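Local structure of epidermal growth factor receptor pathway substrate 8-like protein 1 (Mus musculus, 2CY4) at residues Q10-H15 against E50-V55; I79-A84 against L96-E101. The protein probably serves as an adaptor in epidermal growth factor receptor signalling, with a phosphotyrosine-binding domain expected to recognise peptide motifs in partner proteins. All coordinates share one frame; numbering follows the deposited sequence.

How the contacts relate
From the N terminus, strand 9-20 runs first. The chain then passes through helix 30-42 and returns as strand 49-55, and contact 1 closes this loop of 34 intervening residues. Strands 59-63 and 70-75 follow. Contact 2 then closes a shorter loop, the hairpin of strands 79-85 and 94-99. The two loops lie in series and neither nests nor crosses. Strand 108-113 completes the connection between them, pairing with 9-20 on one edge and with 94-99 on the other. The contact centres are about 15 Å apart, and the nearest atoms about 5 Å. Helix 119-133 packs on both, with Ile126 reaching Val55 of contact 1 and Cys82 of contact 2.

Contact 1: residues Q10-H15 against E50-V55; sequences QYHVNH and EMLLRV
Tyr11 and Leu53, and likewise Val13 and Met51, form antiparallel hydrogen-bonded pairs. Each pair makes two backbone bonds. The shortest is from Leu53 N to Tyr11 O, 2.7 Å. Val13 N to Met51 O is the straightest, 2.8 Å at 175°.

The apolar contacts lie on the face of Tyr11, Val13, Met51 and Leu53, which helix 119-133 helps to cover. Val13 CG1 crosses Leu53 CB at 4.1 Å. Val55 CG2 meets the edge of the Tyr11 ring, near its plane, 4.1 Å from CE1. The Tyr11 hydroxyl bonds to Asp125 of the helix. At the far end, the selenomethionine Met51 lies alongside His15, its CE 3.5 Å from His15 CB.

The polar contacts sit on the other face. His12 ND1 gives a weak, bent bond to Glu50 OE2, 3.1 Å long. Leu52 CD1 is modelled over one face of the imidazole, too close to be relied on in detail. Gln10 swings its CG away from the backbone N (chi1 -169°) and extends beyond it. Its amide group comes to the edge of the Arg54 guanidinium, the two planes nearly coplanar at 23°. At this position an alanine would probably leave the guanidinium without that neighbour and open a gap beside Leu52.

These are the first two strands of the PH-like sandwich; a helix between them is known from other phosphotyrosine-binding domains.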
loop_
_atom_site.group_PDB
_atom_site.type_symbol
_atom_site.label_atom_id
_atom_site.label_comp_id
_atom_site.label_asym_id
_atom_site.label_seq_id
_atom_site.Cartn_x
_atom_site.Cartn_y
_atom_site.Cartn_z
ATOM N N GLN A 10 2.822 -17.630 -12.779
ATOM C CA GLN A 10 2.331 -16.292 -12.988
ATOM C C GLN A 10 0.963 -16.447 -13.634
ATOM O O GLN A 10 0.723 -17.368 -14.428
ATOM C CB GLN A 10 3.307 -15.578 -13.898
ATOM C CG GLN A 10 3.069 -14.121 -13.995
ATOM C CD GLN A 10 4.164 -13.479 -14.823
ATOM O OE1 GLN A 10 4.142 -13.509 -16.052
ATOM N NE2 GLN A 10 5.144 -12.937 -14.152
ATOM N N TYR A 11 0.047 -15.619 -13.214
ATOM C CA TYR A 11 -1.296 -15.668 -13.740
ATOM C C TYR A 11 -1.747 -14.281 -14.129
ATOM O O TYR A 11 -1.373 -13.265 -13.473
ATOM C CB TYR A 11 -2.263 -16.119 -12.645
ATOM C CG TYR A 11 -1.894 -17.423 -12.007
ATOM C CD1 TYR A 11 -1.029 -17.457 -10.907
ATOM C CD2 TYR A 11 -2.415 -18.640 -12.490
ATOM C CE1 TYR A 11 -0.682 -18.664 -10.276
ATOM C CE2 TYR A 11 -2.063 -19.870 -11.874
ATOM C CZ TYR A 11 -1.202 -19.858 -10.771
ATOM O OH TYR A 11 -0.846 -21.053 -10.199
ATOM N N HIS A 12 -2.562 -14.230 -15.170
ATOM C CA HIS A 12 -3.208 -12.979 -15.547
ATOM C C HIS A 12 -4.502 -12.891 -14.722
ATOM O O HIS A 12 -5.357 -13.785 -14.760
ATOM C CB HIS A 12 -3.572 -12.960 -17.023
ATOM C CG HIS A 12 -2.447 -12.541 -17.886
ATOM N ND1 HIS A 12 -2.280 -11.238 -18.273
ATOM C CD2 HIS A 12 -1.400 -13.241 -18.390
ATOM C CE1 HIS A 12 -1.162 -11.139 -18.988
ATOM N NE2 HIS A 12 -0.615 -12.337 -19.068
ATOM N N VAL A 13 -4.652 -11.817 -13.962
ATOM C CA VAL A 13 -5.867 -11.650 -13.187
ATOM C C VAL A 13 -6.358 -10.247 -13.411
ATOM O O VAL A 13 -5.645 -9.428 -13.992
ATOM C CB VAL A 13 -5.598 -11.782 -11.668
ATOM C CG1 VAL A 13 -4.959 -13.140 -11.353
ATOM C CG2 VAL A 13 -4.627 -10.715 -11.237
ATOM N N ASN A 14 -7.581 -9.968 -12.939
ATOM C CA ASN A 14 -8.090 -8.608 -12.976
ATOM C C ASN A 14 -8.145 -8.157 -11.527
ATOM O O ASN A 14 -8.925 -8.714 -10.767
ATOM C CB ASN A 14 -9.532 -8.515 -13.438
ATOM C CG ASN A 14 -9.664 -8.477 -14.979
ATOM O OD1 ASN A 14 -8.727 -8.185 -15.687
ATOM N ND2 ASN A 14 -10.841 -8.736 -15.455
ATOM N N HIS A 15 -7.372 -7.128 -11.166
ATOM C CA HIS A 15 -7.449 -6.579 -9.809
ATOM C C HIS A 15 -8.753 -5.775 -9.731
ATOM O O HIS A 15 -8.996 -4.947 -10.584
ATOM C CB HIS A 15 -6.229 -5.655 -9.562
ATOM C CG HIS A 15 -6.325 -4.866 -8.278
ATOM N ND1 HIS A 15 -7.017 -3.673 -8.183
ATOM C CD2 HIS A 15 -5.859 -5.151 -7.032
ATOM C CE1 HIS A 15 -6.977 -3.241 -6.915
ATOM N NE2 HIS A 15 -6.286 -4.108 -6.201
ATOM N N GLU A 50 -6.194 -5.146 -15.347
ATOM C CA GLU A 50 -5.474 -6.376 -15.656
ATOM C C GLU A 50 -4.136 -6.351 -14.964
ATOM O O GLU A 50 -3.438 -5.329 -14.974
ATOM C CB GLU A 50 -5.239 -6.578 -17.175
ATOM C CG GLU A 50 -4.622 -7.996 -17.409
ATOM C CD GLU A 50 -4.444 -8.368 -18.881
ATOM O OE1 GLU A 50 -4.053 -7.470 -19.671
ATOM O OE2 GLU A 50 -4.687 -9.556 -19.229
HETATM N N MSE A 51 -3.722 -7.488 -14.413
HETATM C CA MSE A 51 -2.460 -7.496 -13.690
HETATM C C MSE A 51 -1.868 -8.887 -13.797
HETATM O O MSE A 51 -2.598 -9.855 -14.006
HETATM C CB MSE A 51 -2.742 -7.212 -12.173
HETATM C CG MSE A 51 -2.154 -5.971 -11.630
HETATM SE SE MSE A 51 -2.571 -5.695 -9.810
HETATM C CE MSE A 51 -3.277 -3.897 -9.946
ATOM N N LEU A 52 -0.552 -8.975 -13.616
ATOM C CA LEU A 52 0.144 -10.219 -13.557
ATOM C C LEU A 52 0.324 -10.568 -12.053
ATOM O O LEU A 52 0.709 -9.713 -11.211
ATOM C CB LEU A 52 1.465 -10.025 -14.191
ATOM C CG LEU A 52 1.657 -10.421 -15.622
ATOM C CD1 LEU A 52 0.453 -10.138 -16.432
ATOM C CD2 LEU A 52 2.928 -9.670 -16.132
ATOM N N LEU A 53 -0.059 -11.782 -11.679
ATOM C CA LEU A 53 0.091 -12.193 -10.275
ATOM C C LEU A 53 1.079 -13.334 -10.297
ATOM O O LEU A 53 0.796 -14.386 -10.829
ATOM C CB LEU A 53 -1.262 -12.596 -9.652
ATOM C CG LEU A 53 -1.266 -12.862 -8.134
ATOM C CD1 LEU A 53 -2.678 -12.778 -7.562
ATOM C CD2 LEU A 53 -0.664 -14.240 -7.834
ATOM N N ARG A 54 2.221 -13.126 -9.659
ATOM C CA ARG A 54 3.302 -14.087 -9.669
ATOM C C ARG A 54 3.477 -14.687 -8.304
ATOM O O ARG A 54 3.474 -13.975 -7.332
ATOM C CB ARG A 54 4.597 -13.371 -10.095
ATOM C CG ARG A 54 5.861 -14.241 -10.056
ATOM C CD ARG A 54 7.034 -13.418 -10.549
ATOM N NE ARG A 54 6.786 -12.935 -11.911
ATOM C CZ ARG A 54 7.563 -12.053 -12.556
ATOM N NH1 ARG A 54 8.640 -11.557 -11.956
ATOM N NH2 ARG A 54 7.258 -11.650 -13.794
ATOM N N VAL A 55 3.617 -16.010 -8.250
ATOM C CA VAL A 55 3.803 -16.745 -6.987
ATOM C C VAL A 55 5.176 -17.436 -7.083
ATOM O O VAL A 55 5.482 -18.202 -8.034
ATOM C CB VAL A 55 2.708 -17.841 -6.848
ATOM C CG1 VAL A 55 2.781 -18.579 -5.522
ATOM C CG2 VAL A 55 1.318 -17.213 -6.998
#

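Contact 2: residues I79-A84 against L96-E101; sequences IVRCDA and LLVCQE
A classic beta bulge, in which Val80 and Arg81 both face Val98, marks the hairpin of strands 79-85 and 94-99. Val98 O takes both bulge amides. The bond from Val80 N is 2.7 Å long; that from Arg81 N is weak at 3.3 Å. Val98 N returns a nearly straight bond to Arg81 O. Further along, Asp83 and Leu96 form a hydrogen-bonded pair, with Leu96 N to Asp83 O at 2.7 Å and 178°.

The two branches of Val98 are divided between the bulge residues. Its CG1 lies 3.8 Å from Val80 CB. Its CG2 lies 3.5 Å from Arg81 CG, because Arg81 holds CG between its backbone N and carbonyl carbon (chi1 69°). In phosphotyrosine-binding domains the fifth strand and the C-terminal helix border the peptide groove. Strand 79-85 is fifth in the chain and at a sheet edge, and Cys82 and Ala84 touch helix 119-133, which is consistent with that role.

Past CG the Arg81 chain bends and runs forward along its own strand to grip Asp83 side-on. NE meets OD1 of Asp83 on the syn side but tilted out of the carboxylate plane, at 2.8 Å, while NH2 reaches OD2 of Asp83 from above that plane. This two-point salt bridge probably limits how far either group can turn.

On the face of Ile79, Cys82, Leu97 and Cys99, Leu97 CD2 sits 3.8 Å from Ile79 CG2 and 4.0 Å from Cys82 CB. Leu130 of helix 119-133 also packs against Ile79.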
loop_
_atom_site.group_PDB
_atom_site.type_symbol
_atom_site.label_atom_id
_atom_site.label_comp_id
_atom_site.label_asym_id
_atom_site.label_seq_id
_atom_site.Cartn_x
_atom_site.Cartn_y
_atom_site.Cartn_z
ATOM N N ILE A 79 1.596 -12.474 4.254
ATOM C CA ILE A 79 0.278 -12.864 3.751
ATOM C C ILE A 79 -0.490 -13.523 4.874
ATOM O O ILE A 79 -0.021 -14.491 5.441
ATOM C CB ILE A 79 0.401 -13.791 2.534
ATOM C CG1 ILE A 79 0.987 -12.980 1.350
ATOM C CG2 ILE A 79 -0.971 -14.456 2.187
ATOM C CD1 ILE A 79 1.425 -13.834 0.213
ATOM N N VAL A 80 -1.682 -13.008 5.139
ATOM C CA VAL A 80 -2.493 -13.479 6.263
ATOM C C VAL A 80 -3.324 -14.633 5.813
ATOM O O VAL A 80 -3.385 -15.665 6.495
ATOM C CB VAL A 80 -3.433 -12.345 6.796
ATOM C CG1 VAL A 80 -4.371 -12.896 7.891
ATOM C CG2 VAL A 80 -2.568 -11.111 7.354
ATOM N N ARG A 81 -3.967 -14.482 4.665
ATOM C CA ARG A 81 -4.777 -15.584 4.190
ATOM C C ARG A 81 -5.059 -15.386 2.713
ATOM O O ARG A 81 -4.928 -14.279 2.214
ATOM C CB ARG A 81 -6.120 -15.622 4.931
ATOM C CG ARG A 81 -7.089 -14.459 4.605
ATOM C CD ARG A 81 -8.313 -14.548 5.521
ATOM N NE ARG A 81 -9.219 -15.619 5.106
ATOM C CZ ARG A 81 -10.285 -16.034 5.765
ATOM N NH1 ARG A 81 -10.626 -15.453 6.920
ATOM N NH2 ARG A 81 -11.009 -17.061 5.288
ATOM N N CYS A 82 -5.550 -16.428 2.053
ATOM C CA CYS A 82 -5.838 -16.410 0.610
ATOM C C CYS A 82 -7.016 -17.373 0.411
ATOM O O CYS A 82 -6.939 -18.535 0.861
ATOM C CB CYS A 82 -4.577 -16.872 -0.164
ATOM S SG CYS A 82 -4.919 -16.774 -1.948
ATOM N N ASP A 83 -8.102 -16.926 -0.243
ATOM C CA ASP A 83 -9.263 -17.770 -0.422
ATOM C C ASP A 83 -9.870 -17.524 -1.769
ATOM O O ASP A 83 -9.704 -16.474 -2.357
ATOM C CB ASP A 83 -10.361 -17.432 0.607
ATOM C CG ASP A 83 -9.843 -17.404 2.036
ATOM O OD1 ASP A 83 -9.155 -16.436 2.445
ATOM O OD2 ASP A 83 -10.110 -18.371 2.742
ATOM N N ALA A 84 -10.642 -18.496 -2.197
ATOM C CA ALA A 84 -11.426 -18.424 -3.431
ATOM C C ALA A 84 -12.852 -18.184 -2.812
ATOM O O ALA A 84 -13.397 -18.965 -2.045
ATOM C CB ALA A 84 -11.276 -19.775 -4.263
ATOM N N LEU A 96 -9.443 -13.814 -2.944
ATOM C CA LEU A 96 -9.332 -12.871 -1.821
ATOM C C LEU A 96 -7.916 -13.059 -1.221
ATOM O O LEU A 96 -7.459 -14.156 -1.002
ATOM C CB LEU A 96 -10.421 -13.151 -0.763
ATOM C CG LEU A 96 -10.084 -12.581 0.634
ATOM C CD1 LEU A 96 -10.216 -11.101 0.643
ATOM C CD2 LEU A 96 -11.121 -13.045 1.619
ATOM N N LEU A 97 -7.199 -11.987 -1.026
ATOM C CA LEU A 97 -5.846 -12.057 -0.467
ATOM C C LEU A 97 -5.872 -11.019 0.659
ATOM O O LEU A 97 -6.282 -9.853 0.459
ATOM C CB LEU A 97 -4.841 -11.592 -1.535
ATOM C CG LEU A 97 -3.720 -12.514 -1.978
ATOM C CD1 LEU A 97 -2.715 -11.582 -2.733
ATOM C CD2 LEU A 97 -3.008 -13.195 -0.717
ATOM N N VAL A 98 -5.433 -11.435 1.822
ATOM C CA VAL A 98 -5.352 -10.524 2.923
ATOM C C VAL A 98 -3.844 -10.446 3.248
ATOM O O VAL A 98 -3.176 -11.478 3.487
ATOM C CB VAL A 98 -6.121 -11.017 4.177
ATOM C CG1 VAL A 98 -5.910 -9.951 5.309
ATOM C CG2 VAL A 98 -7.598 -11.029 3.914
ATOM N N CYS A 99 -3.331 -9.228 3.369
ATOM C CA CYS A 99 -1.890 -9.031 3.630
ATOM C C CYS A 99 -1.660 -7.940 4.680
ATOM O O CYS A 99 -2.547 -7.143 5.005
ATOM C CB CYS A 99 -1.157 -8.528 2.376
ATOM S SG CYS A 99 -1.393 -9.506 0.927
ATOM N N GLN A 100 -0.465 -7.926 5.213
ATOM C CA GLN A 100 -0.054 -6.913 6.185
ATOM C C GLN A 100 1.369 -6.524 5.802
ATOM O O GLN A 100 2.287 -7.259 6.112
ATOM C CB GLN A 100 -0.129 -7.495 7.604
ATOM C CG GLN A 100 0.482 -6.664 8.739
ATOM C CD GLN A 100 -0.296 -5.392 8.996
ATOM O OE1 GLN A 100 0.046 -4.341 8.479
ATOM N NE2 GLN A 100 -1.372 -5.494 9.752
ATOM N N GLU A 101 1.545 -5.465 4.999
ATOM C CA GLU A 101 2.903 -4.985 4.693
ATOM C C GLU A 101 3.572 -4.531 6.029
ATOM O O GLU A 101 2.916 -4.080 6.950
ATOM C CB GLU A 101 2.871 -3.833 3.713
ATOM C CG GLU A 101 2.326 -4.264 2.378
ATOM C CD GLU A 101 2.168 -3.162 1.367
ATOM O OE1 GLU A 101 3.070 -2.336 1.273
ATOM O OE2 GLU A 101 1.161 -3.125 0.619
#